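Local coordinates for diphthine synthase (Entamoeba histolytica, PDB 3I4T), which probably methylates elongation factor 2 with S-adenosylmethionine in diphthamide biosynthesis, as a member of the tetrapyrrole methylase family, at residues V50-E53 and H54-I58; C61-A64 and K65-F69; S164-Y167 and P168-I172; L219-E222 and K223-L227. One frame throughout, in Å; residues are numbered along the deposited sequence.

Contact 1 (V50-E53 and H54-I58); sequences VFLE and HYTAI
Thr56 folds back on Glu53 where strand 49-52 of the parallel five-stranded sheet ends and the chain turns straight into a 3-10 segment. The backbone N and, less certainly, OG1 of Thr56 both approach Glu53 O. Thr56 N lies 2.8 Å from Glu53 O, though the place of this nitrogen is not fully sure, and OG1 comes to the same oxygen over a distance too short to be taken literally. OG1 stands between its own backbone N and carbonyl carbon (chi1 56°), which turns the hydroxyl toward the strand. Threonine suits the turn because its other branch is apolar: Thr56 CG2 rests 3.7 Å from Leu52 CD2. Glu53 reaches along its extended chain to Tyr55, setting its CG in plane at the ring edge and Glu53 OE2 3.2 Å from Tyr55 CD2. The Glu53 carboxylate plane stands 76° from the Tyr55 ring, and His54 NE2 lies 3.5 Å above one face of the Tyr55 ring, over its centre. Farther out, His112 makes a weak hydrogen bond to Glu53 OE2, while Val74 and Leu101 pack on Leu52. The 3-10 turn continues with Ala57 N donating to His54 O at 2.9 Å.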
loop_
_atom_site.group_PDB
_atom_site.type_symbol
_atom_site.label_atom_id
_atom_site.label_comp_id
_atom_site.label_asym_id
_atom_site.label_seq_id
_atom_site.Cartn_x
_atom_site.Cartn_y
_atom_site.Cartn_z
ATOM N N VAL A 50 3.985 -21.936 13.453
ATOM C CA VAL A 50 3.401 -21.055 12.452
ATOM C C VAL A 50 1.920 -20.834 12.728
ATOM O O VAL A 50 1.124 -21.768 12.704
ATOM C CB VAL A 50 3.595 -21.607 11.020
ATOM C CG1 VAL A 50 3.084 -20.601 9.985
ATOM C CG2 VAL A 50 5.056 -21.941 10.763
ATOM N N PHE A 51 1.552 -19.591 12.991
ATOM C CA PHE A 51 0.169 -19.263 13.282
ATOM C C PHE A 51 -0.456 -18.501 12.133
ATOM O O PHE A 51 0.201 -17.689 11.472
ATOM C CB PHE A 51 0.056 -18.424 14.548
ATOM C CG PHE A 51 0.453 -19.146 15.801
ATOM C CD1 PHE A 51 -0.515 -19.686 16.640
ATOM C CD2 PHE A 51 1.798 -19.272 16.154
ATOM C CE1 PHE A 51 -0.151 -20.355 17.817
ATOM C CE2 PHE A 51 2.179 -19.930 17.319
ATOM C CZ PHE A 51 1.202 -20.472 18.157
ATOM N N LEU A 52 -1.732 -18.786 11.898
ATOM C CA LEU A 52 -2.546 -18.004 10.993
ATOM C C LEU A 52 -3.567 -17.223 11.785
ATOM O O LEU A 52 -4.292 -17.786 12.610
ATOM C CB LEU A 52 -3.288 -18.904 10.015
ATOM C CG LEU A 52 -2.571 -19.434 8.780
ATOM C CD1 LEU A 52 -3.452 -20.469 8.124
ATOM C CD2 LEU A 52 -2.269 -18.329 7.791
ATOM N N GLU A 53 -3.607 -15.921 11.535
ATOM C CA GLU A 53 -4.739 -15.092 11.905
ATOM C C GLU A 53 -5.992 -15.684 11.241
ATOM O O GLU A 53 -5.993 -15.944 10.047
ATOM C CB GLU A 53 -4.483 -13.672 11.410
ATOM C CG GLU A 53 -5.543 -12.665 11.766
ATOM C CD GLU A 53 -5.412 -11.387 10.961
ATOM O OE1 GLU A 53 -5.227 -11.454 9.717
ATOM O OE2 GLU A 53 -5.509 -10.309 11.583
ATOM N N HIS A 54 -7.049 -15.913 12.019
ATOM C CA HIS A 54 -8.273 -16.542 11.497
ATOM C C HIS A 54 -8.800 -15.837 10.243
ATOM O O HIS A 54 -9.382 -16.478 9.356
ATOM C CB HIS A 54 -9.363 -16.590 12.571
ATOM C CG HIS A 54 -10.000 -15.265 12.836
ATOM N ND1 HIS A 54 -9.459 -14.341 13.702
ATOM C CD2 HIS A 54 -11.120 -14.696 12.326
ATOM C CE1 HIS A 54 -10.224 -13.263 13.727
ATOM N NE2 HIS A 54 -11.237 -13.453 12.899
ATOM N N TYR A 55 -8.579 -14.521 10.186
ATOM C CA TYR A 55 -8.959 -13.684 9.044
ATOM C C TYR A 55 -8.427 -14.238 7.726
ATOM O O TYR A 55 -8.910 -13.860 6.650
ATOM C CB TYR A 55 -8.461 -12.246 9.234
ATOM C CG TYR A 55 -9.250 -11.430 10.235
ATOM C CD1 TYR A 55 -10.572 -11.061 9.982
ATOM C CD2 TYR A 55 -8.672 -11.009 11.431
ATOM C CE1 TYR A 55 -11.299 -10.305 10.905
ATOM C CE2 TYR A 55 -9.390 -10.248 12.359
ATOM C CZ TYR A 55 -10.701 -9.903 12.089
ATOM O OH TYR A 55 -11.413 -9.155 12.998
ATOM N N THR A 56 -7.443 -15.137 7.829
ATOM C CA THR A 56 -6.788 -15.766 6.673
ATOM C C THR A 56 -7.646 -16.815 5.962
ATOM O O THR A 56 -7.328 -17.216 4.841
ATOM C CB THR A 56 -5.406 -16.377 7.037
ATOM O OG1 THR A 56 -5.555 -17.321 8.107
ATOM C CG2 THR A 56 -4.410 -15.285 7.450
ATOM N N ALA A 57 -8.727 -17.250 6.607
ATOM C CA ALA A 57 -9.687 -18.171 5.991
ATOM C C ALA A 57 -10.291 -17.611 4.686
ATOM O O ALA A 57 -10.762 -18.375 3.832
ATOM C CB ALA A 57 -10.790 -18.552 6.993
ATOM N N ILE A 58 -10.255 -16.286 4.533
ATOM C CA ILE A 58 -10.741 -15.619 3.318
ATOM C C ILE A 58 -9.882 -15.888 2.072
ATOM O O ILE A 58 -10.377 -15.786 0.947
ATOM C CB ILE A 58 -10.961 -14.082 3.533
ATOM C CG1 ILE A 58 -11.923 -13.512 2.482
ATOM C CG2 ILE A 58 -9.638 -13.308 3.561
ATOM C CD1 ILE A 58 -13.294 -14.174 2.469
#

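Contact 2 (C61-A64 and K65-F69); sequences CDVA and KLEEF
Lys65 lays its CB 3.5 Å from Asp62 O, and the long aliphatic chain then leads away from the 61-64 segment. Lys65 NZ remains 6.9 Å from Asp62 OD2, a separation at which any attraction between the opposite charges is probably weak and not a salt bridge. Lysine suits such an exposed place, where its ammonium group can meet water. Leu66 follows with a backbone bond, Leu66 N donating to Asp62 O at 3.0 Å. Its CG is anti to its own N (chi1 -176°); the side chain is itself buried, which suits an apolar leucine, and Leu66 CD1 meets Cys61 SG at 4.3 Å. Glu33 also touches both residues. This is the first turn of helix 63-70, the helix of a beta-alpha-beta crossover from strand 49-52 to strand 75-76. Asp62 occupies the N-cap position, although its side chain makes no capping bond. Glu67 N continues the pattern, donating to Val63 O at 2.9 Å, while Val63 CG1 lies 4.2 Å from Glu67 CD. The Glu67 carboxylate is anchored beyond these turns, by a salt bridge to Lys73 and a hydrogen bond to Val74 N. Glu68 N reaches Ala64 O over a longer 3.3 Å. At Phe69, N donates to Lys65 O, and Phe69 packs on Val38 of the second subunit.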
loop_
_atom_site.group_PDB
_atom_site.type_symbol
_atom_site.label_atom_id
_atom_site.label_comp_id
_atom_site.label_asym_id
_atom_site.label_seq_id
_atom_site.Cartn_x
_atom_site.Cartn_y
_atom_site.Cartn_z
ATOM N N CYS A 61 -7.363 -20.657 -0.800
ATOM C CA CYS A 61 -6.630 -21.904 -0.649
ATOM C C CYS A 61 -7.246 -22.649 0.527
ATOM O O CYS A 61 -7.914 -22.048 1.376
ATOM C CB CYS A 61 -5.168 -21.626 -0.305
ATOM S SG CYS A 61 -4.956 -20.889 1.356
ATOM N N ASP A 62 -7.004 -23.951 0.604
ATOM C CA ASP A 62 -7.415 -24.683 1.789
ATOM C C ASP A 62 -6.221 -25.140 2.624
ATOM O O ASP A 62 -5.115 -25.371 2.109
ATOM C CB ASP A 62 -8.408 -25.806 1.459
ATOM C CG ASP A 62 -9.719 -25.270 0.835
ATOM O OD1 ASP A 62 -10.731 -25.135 1.571
ATOM O OD2 ASP A 62 -9.728 -24.969 -0.388
ATOM N N VAL A 63 -6.469 -25.229 3.925
ATOM C CA VAL A 63 -5.433 -25.368 4.933
ATOM C C VAL A 63 -4.503 -26.549 4.711
ATOM O O VAL A 63 -3.284 -26.396 4.806
ATOM C CB VAL A 63 -6.064 -25.397 6.349
ATOM C CG1 VAL A 63 -5.039 -25.783 7.428
ATOM C CG2 VAL A 63 -6.709 -24.040 6.654
ATOM N N ALA A 64 -5.068 -27.716 4.407
ATOM C CA ALA A 64 -4.268 -28.919 4.154
ATOM C C ALA A 64 -3.270 -28.741 2.987
ATOM O O ALA A 64 -2.102 -29.120 3.105
ATOM C CB ALA A 64 -5.176 -30.126 3.935
ATOM N N LYS A 65 -3.735 -28.149 1.884
ATOM C CA LYS A 65 -2.890 -27.851 0.712
ATOM C C LYS A 65 -1.798 -26.833 1.041
ATOM O O LYS A 65 -0.655 -26.948 0.579
ATOM C CB LYS A 65 -3.739 -27.319 -0.444
ATOM C CG LYS A 65 -4.576 -28.381 -1.138
ATOM C CD LYS A 65 -5.736 -27.750 -1.915
ATOM C CE LYS A 65 -6.624 -28.812 -2.545
ATOM N NZ LYS A 65 -5.814 -29.766 -3.348
ATOM N N LEU A 66 -2.180 -25.832 1.832
ATOM C CA LEU A 66 -1.269 -24.834 2.362
ATOM C C LEU A 66 -0.157 -25.463 3.203
ATOM O O LEU A 66 1.012 -25.077 3.090
ATOM C CB LEU A 66 -2.064 -23.830 3.196
ATOM C CG LEU A 66 -1.380 -22.614 3.805
ATOM C CD1 LEU A 66 -0.921 -21.673 2.708
ATOM C CD2 LEU A 66 -2.358 -21.926 4.730
ATOM N N GLU A 67 -0.524 -26.437 4.032
ATOM C CA GLU A 67 0.440 -27.079 4.920
ATOM C C GLU A 67 1.527 -27.835 4.163
ATOM O O GLU A 67 2.710 -27.718 4.502
ATOM C CB GLU A 67 -0.254 -27.964 5.957
ATOM C CG GLU A 67 -0.781 -27.166 7.151
ATOM C CD GLU A 67 -1.523 -28.009 8.187
ATOM O OE1 GLU A 67 -1.979 -29.127 7.849
ATOM O OE2 GLU A 67 -1.661 -27.543 9.343
ATOM N N GLU A 68 1.140 -28.579 3.125
ATOM C CA GLU A 68 2.129 -29.298 2.325
ATOM C C GLU A 68 2.777 -28.422 1.246
ATOM O O GLU A 68 3.743 -28.827 0.596
ATOM C CB GLU A 68 1.578 -30.626 1.771
ATOM C CG GLU A 68 0.619 -30.533 0.591
ATOM C CD GLU A 68 0.488 -31.870 -0.133
ATOM O OE1 GLU A 68 0.742 -32.922 0.504
ATOM O OE2 GLU A 68 0.139 -31.864 -1.340
ATOM N N PHE A 69 2.246 -27.216 1.074
ATOM C CA PHE A 69 2.944 -26.169 0.337
ATOM C C PHE A 69 4.083 -25.614 1.203
ATOM O O PHE A 69 5.151 -25.287 0.692
ATOM C CB PHE A 69 1.966 -25.063 -0.071
ATOM C CG PHE A 69 2.604 -23.925 -0.814
ATOM C CD1 PHE A 69 2.928 -24.049 -2.160
ATOM C CD2 PHE A 69 2.863 -22.721 -0.172
ATOM C CE1 PHE A 69 3.518 -22.988 -2.853
ATOM C CE2 PHE A 69 3.448 -21.664 -0.849
ATOM C CZ PHE A 69 3.781 -21.797 -2.193
#

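Contact 3 (S164-Y167 and P168-I172); sequences SSYY and PKIKI
Two successive i to i-4 backbone bonds wind the early part of helix 166-175: Ile170 N donates to Tyr166 O at 2.9 Å, and Lys171 N to Tyr167 O at 3.1 Å. Pro168 fits this early position because a residue near the start of a helix need not offer an N-H to a preceding carbonyl. Instead, Pro168 CD comes within 3.1 Å of Ser165 O, a close contact and not a conventional hydrogen bond, and CG lies close to the same oxygen. Tyr167 crosses the proline ring at an angle, Tyr167 CB lying 3.3 Å from Pro168 CD. With CG anti to the backbone N (chi1 -180°), the Tyr167 ring extends toward the end of helix 211-225, where its hydroxyl bonds to Glu222 and to the backbone N of Leu227 in the loop just after it. Tyr166 lies beside Ile170, both side chains pointing the same way, and Tyr166 CD1 touches Ile170 CD1 at 3.9 Å. Ile170 CG1 also lies 3.3 Å from Tyr166 O, and its CG1-CD1 branch runs along the turn toward the Tyr166 ring. Val152 receives both side chains, placing them between the helix and strand 152-154 of the beta-alpha-beta unit that continues into strand 180-187. Lys171 stays near the turn with its CB, then sends NZ outward to a salt bridge with Asp175. Each tyrosine thus does two jobs: its ring supplies apolar packing in the buried layer, while its hydroxyl, satisfied in the case of Tyr166 by Gln217, fastens this helix to the neighbouring one through directional polar bonds.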
loop_
_atom_site.group_PDB
_atom_site.type_symbol
_atom_site.label_atom_id
_atom_site.label_comp_id
_atom_site.label_asym_id
_atom_site.label_seq_id
_atom_site.Cartn_x
_atom_site.Cartn_y
_atom_site.Cartn_z
ATOM N N SER A 164 -21.750 6.789 12.520
ATOM C CA SER A 164 -21.486 7.331 11.193
ATOM C C SER A 164 -20.319 8.331 11.192
ATOM O O SER A 164 -20.331 9.313 10.449
ATOM C CB SER A 164 -22.753 7.974 10.617
ATOM O OG SER A 164 -23.210 9.011 11.462
ATOM N N SER A 165 -19.314 8.043 12.017
ATOM C CA SER A 165 -18.083 8.835 12.133
ATOM C C SER A 165 -17.328 9.022 10.829
ATOM O O SER A 165 -16.661 10.029 10.641
ATOM C CB SER A 165 -17.137 8.173 13.125
ATOM O OG SER A 165 -17.299 8.759 14.399
ATOM N N TYR A 166 -17.404 8.036 9.946
ATOM C CA TYR A 166 -16.744 8.107 8.657
ATOM C C TYR A 166 -17.271 9.268 7.808
ATOM O O TYR A 166 -16.548 9.779 6.945
ATOM C CB TYR A 166 -16.963 6.801 7.894
ATOM C CG TYR A 166 -18.418 6.393 7.758
ATOM C CD1 TYR A 166 -19.229 6.933 6.763
ATOM C CD2 TYR A 166 -18.977 5.455 8.620
ATOM C CE1 TYR A 166 -20.559 6.552 6.640
ATOM C CE2 TYR A 166 -20.295 5.066 8.500
ATOM C CZ TYR A 166 -21.081 5.614 7.508
ATOM O OH TYR A 166 -22.395 5.223 7.396
ATOM N N TYR A 167 -18.516 9.676 8.061
ATOM C CA TYR A 167 -19.237 10.602 7.192
ATOM C C TYR A 167 -18.543 11.960 7.075
ATOM O O TYR A 167 -18.250 12.381 5.952
ATOM C CB TYR A 167 -20.721 10.722 7.604
ATOM C CG TYR A 167 -21.576 11.658 6.759
ATOM C CD1 TYR A 167 -22.078 11.260 5.515
ATOM C CD2 TYR A 167 -21.906 12.927 7.215
ATOM C CE1 TYR A 167 -22.872 12.112 4.745
ATOM C CE2 TYR A 167 -22.696 13.781 6.459
ATOM C CZ TYR A 167 -23.177 13.366 5.223
ATOM O OH TYR A 167 -23.970 14.221 4.481
ATOM N N PRO A 168 -18.263 12.636 8.219
ATOM C CA PRO A 168 -17.548 13.910 8.146
ATOM C C PRO A 168 -16.173 13.781 7.502
ATOM O O PRO A 168 -15.753 14.702 6.818
ATOM C CB PRO A 168 -17.403 14.333 9.623
ATOM C CG PRO A 168 -17.544 13.072 10.387
ATOM C CD PRO A 168 -18.558 12.276 9.620
ATOM N N LYS A 169 -15.486 12.660 7.714
ATOM C CA LYS A 169 -14.186 12.413 7.064
ATOM C C LYS A 169 -14.292 12.252 5.537
ATOM O O LYS A 169 -13.375 12.644 4.812
ATOM C CB LYS A 169 -13.492 11.190 7.659
ATOM C CG LYS A 169 -13.187 11.282 9.149
ATOM C CD LYS A 169 -12.546 9.987 9.659
ATOM C CE LYS A 169 -12.402 10.031 11.178
ATOM N NZ LYS A 169 -11.824 8.788 11.748
ATOM N N ILE A 170 -15.390 11.672 5.050
ATOM C CA ILE A 170 -15.627 11.605 3.602
ATOM C C ILE A 170 -15.858 13.018 3.043
ATOM O O ILE A 170 -15.379 13.349 1.954
ATOM C CB ILE A 170 -16.817 10.664 3.218
ATOM C CG1 ILE A 170 -16.541 9.225 3.676
ATOM C CG2 ILE A 170 -17.061 10.682 1.710
ATOM C CD1 ILE A 170 -17.705 8.279 3.483
ATOM N N LYS A 171 -16.566 13.842 3.814
ATOM C CA LYS A 171 -16.824 15.242 3.476
ATOM C C LYS A 171 -15.525 16.010 3.262
ATOM O O LYS A 171 -15.375 16.725 2.256
ATOM C CB LYS A 171 -17.663 15.927 4.567
ATOM C CG LYS A 171 -18.268 17.253 4.134
ATOM C CD LYS A 171 -18.660 18.114 5.327
ATOM C CE LYS A 171 -19.370 19.380 4.892
ATOM N NZ LYS A 171 -18.647 20.048 3.774
ATOM N N ILE A 172 -14.593 15.839 4.194
ATOM C CA ILE A 172 -13.264 16.467 4.103
ATOM C C ILE A 172 -12.498 16.031 2.848
ATOM O O ILE A 172 -11.915 16.869 2.134
ATOM C CB ILE A 172 -12.442 16.224 5.389
ATOM C CG1 ILE A 172 -12.991 17.098 6.529
ATOM C CG2 ILE A 172 -10.952 16.511 5.173
ATOM C CD1 ILE A 172 -12.556 16.647 7.916
#

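Contact 4 (L219-E222 and K223-L227); sequences LEVE and KEQHL
Glu222 O receives two backbone donors at the carboxyl end of helix 211-225: His226 N at 2.6 Å with an N-H...O angle of 142°, and, weakly, Gln225 N at 3.4 Å. His226 has a positive phi and is the first residue to leave the helical path, so this carbonyl belongs to the helix terminus. One step earlier, Gln225 N donates to Val221 O at 2.8 Å, and Val221 itself is buried against Trp157, Tyr166 and Tyr167, a natural place for a compact branched side chain. The Glu222 chain bends at chi2 (66°), which curls its carboxylate round the end of the helix until Glu222 OE2 lies 3.3 Å from His226 CA. There the acid is held by several donors beyond the turn: OE2 takes the N-H of Gly228 and OE1 that of Val229, with Tyr167 as a further partner. A glutamate suits this place because its two oxygens can bind the backbone of the departing loop. On another flank Glu220 and Glu224 run side by side, Glu220 OE2 and Glu224 OE2 3.5 Å apart and their carboxylate planes turned 54° to each other. The like charges probably disfavour this approach, and Arg162 offers Glu220 only a long, weak ion pair. Glu224 CB packs 3.5 Å from Glu220 O, and Lys223 O lies in plane at the edge of the His226 ring.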
loop_
_atom_site.group_PDB
_atom_site.type_symbol
_atom_site.label_atom_id
_atom_site.label_comp_id
_atom_site.label_asym_id
_atom_site.label_seq_id
_atom_site.Cartn_x
_atom_site.Cartn_y
_atom_site.Cartn_z
ATOM N N LEU A 219 -26.366 5.955 2.131
ATOM C CA LEU A 219 -27.518 6.694 1.620
ATOM C C LEU A 219 -28.427 7.148 2.751
ATOM O O LEU A 219 -28.975 8.244 2.713
ATOM C CB LEU A 219 -28.280 5.865 0.585
ATOM C CG LEU A 219 -27.531 5.764 -0.753
ATOM C CD1 LEU A 219 -28.233 4.843 -1.748
ATOM C CD2 LEU A 219 -27.333 7.148 -1.362
ATOM N N GLU A 220 -28.545 6.317 3.779
ATOM C CA GLU A 220 -29.378 6.625 4.935
ATOM C C GLU A 220 -28.772 7.727 5.818
ATOM O O GLU A 220 -29.490 8.564 6.374
ATOM C CB GLU A 220 -29.590 5.353 5.742
ATOM C CG GLU A 220 -30.763 5.396 6.682
ATOM C CD GLU A 220 -30.829 4.158 7.546
ATOM O OE1 GLU A 220 -30.941 3.039 6.993
ATOM O OE2 GLU A 220 -30.770 4.302 8.786
ATOM N N VAL A 221 -27.448 7.709 5.944
ATOM C CA VAL A 221 -26.711 8.727 6.676
ATOM C C VAL A 221 -26.805 10.080 5.960
ATOM O O VAL A 221 -26.987 11.106 6.601
ATOM C CB VAL A 221 -25.250 8.282 6.890
ATOM C CG1 VAL A 221 -24.363 9.434 7.321
ATOM C CG2 VAL A 221 -25.185 7.135 7.906
ATOM N N GLU A 222 -26.699 10.083 4.632
ATOM C CA GLU A 222 -26.818 11.334 3.890
ATOM C C GLU A 222 -28.228 11.904 4.046
ATOM O O GLU A 222 -28.394 13.104 4.203
ATOM C CB GLU A 222 -26.442 11.164 2.409
ATOM C CG GLU A 222 -26.718 12.392 1.510
ATOM C CD GLU A 222 -25.865 13.628 1.834
ATOM O OE1 GLU A 222 -24.635 13.517 2.034
ATOM O OE2 GLU A 222 -26.435 14.738 1.875
ATOM N N LYS A 223 -29.232 11.036 4.016
ATOM C CA LYS A 223 -30.608 11.459 4.198
ATOM C C LYS A 223 -30.795 12.108 5.574
ATOM O O LYS A 223 -31.452 13.136 5.686
ATOM C CB LYS A 223 -31.557 10.269 4.015
ATOM C CG LYS A 223 -33.036 10.641 4.042
ATOM C CD LYS A 223 -33.937 9.425 4.229
ATOM C CE LYS A 223 -35.230 9.844 4.931
ATOM N NZ LYS A 223 -36.296 8.782 4.886
ATOM N N GLU A 224 -30.194 11.512 6.601
ATOM C CA GLU A 224 -30.329 11.987 7.984
ATOM C C GLU A 224 -29.481 13.209 8.292
ATOM O O GLU A 224 -29.850 14.011 9.143
ATOM C CB GLU A 224 -30.006 10.869 8.990
ATOM C CG GLU A 224 -31.135 9.829 9.136
ATOM C CD GLU A 224 -30.730 8.560 9.905
ATOM O OE1 GLU A 224 -29.687 8.573 10.610
ATOM O OE2 GLU A 224 -31.467 7.543 9.800
ATOM N N GLN A 225 -28.349 13.349 7.608
ATOM C CA GLN A 225 -27.413 14.421 7.924
ATOM C C GLN A 225 -27.380 15.527 6.859
ATOM O O GLN A 225 -27.014 16.660 7.168
ATOM C CB GLN A 225 -26.021 13.844 8.185
ATOM C CG GLN A 225 -25.489 14.146 9.574
ATOM C CD GLN A 225 -25.196 12.881 10.357
ATOM O OE1 GLN A 225 -26.109 12.215 10.852
ATOM N NE2 GLN A 225 -23.918 12.540 10.479
ATOM N N HIS A 226 -27.783 15.186 5.627
ATOM C CA HIS A 226 -27.945 16.118 4.487
ATOM C C HIS A 226 -26.893 17.218 4.316
ATOM O O HIS A 226 -27.226 18.380 4.097
ATOM C CB HIS A 226 -29.367 16.716 4.437
ATOM C CG HIS A 226 -29.811 17.335 5.725
ATOM N ND1 HIS A 226 -30.656 16.692 6.607
ATOM C CD2 HIS A 226 -29.517 18.533 6.289
ATOM C CE1 HIS A 226 -30.864 17.469 7.657
ATOM N NE2 HIS A 226 -30.186 18.592 7.489
ATOM N N LEU A 227 -25.620 16.846 4.384
ATOM C CA LEU A 227 -24.548 17.804 4.105
ATOM C C LEU A 227 -24.176 17.860 2.616
ATOM O O LEU A 227 -23.376 18.697 2.209
ATOM C CB LEU A 227 -23.331 17.547 4.995
ATOM C CG LEU A 227 -23.564 17.743 6.498
ATOM C CD1 LEU A 227 -22.242 17.731 7.260
ATOM C CD2 LEU A 227 -24.345 19.028 6.799
#

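All four contacts are local turns in series along the chain; none encloses or crosses another. Contact 1 closes the bend after strand 49-52, and contact 2 opens the helix that follows, the two touching through Leu52 CD1 and Leu66 CD2, 3.9 Å apart, in the parallel-sheet part of the fold. Contact 3 lies near the start of helix 166-175 beside the mixed sheet, and contact 4 finishes helix 211-225. These later two meet at Tyr167 and Glu222, with centres about 11 Å apart. The two pairs lie on opposite sides of the chain's centre, the centres of contacts 1 and 3 about 31 Å apart.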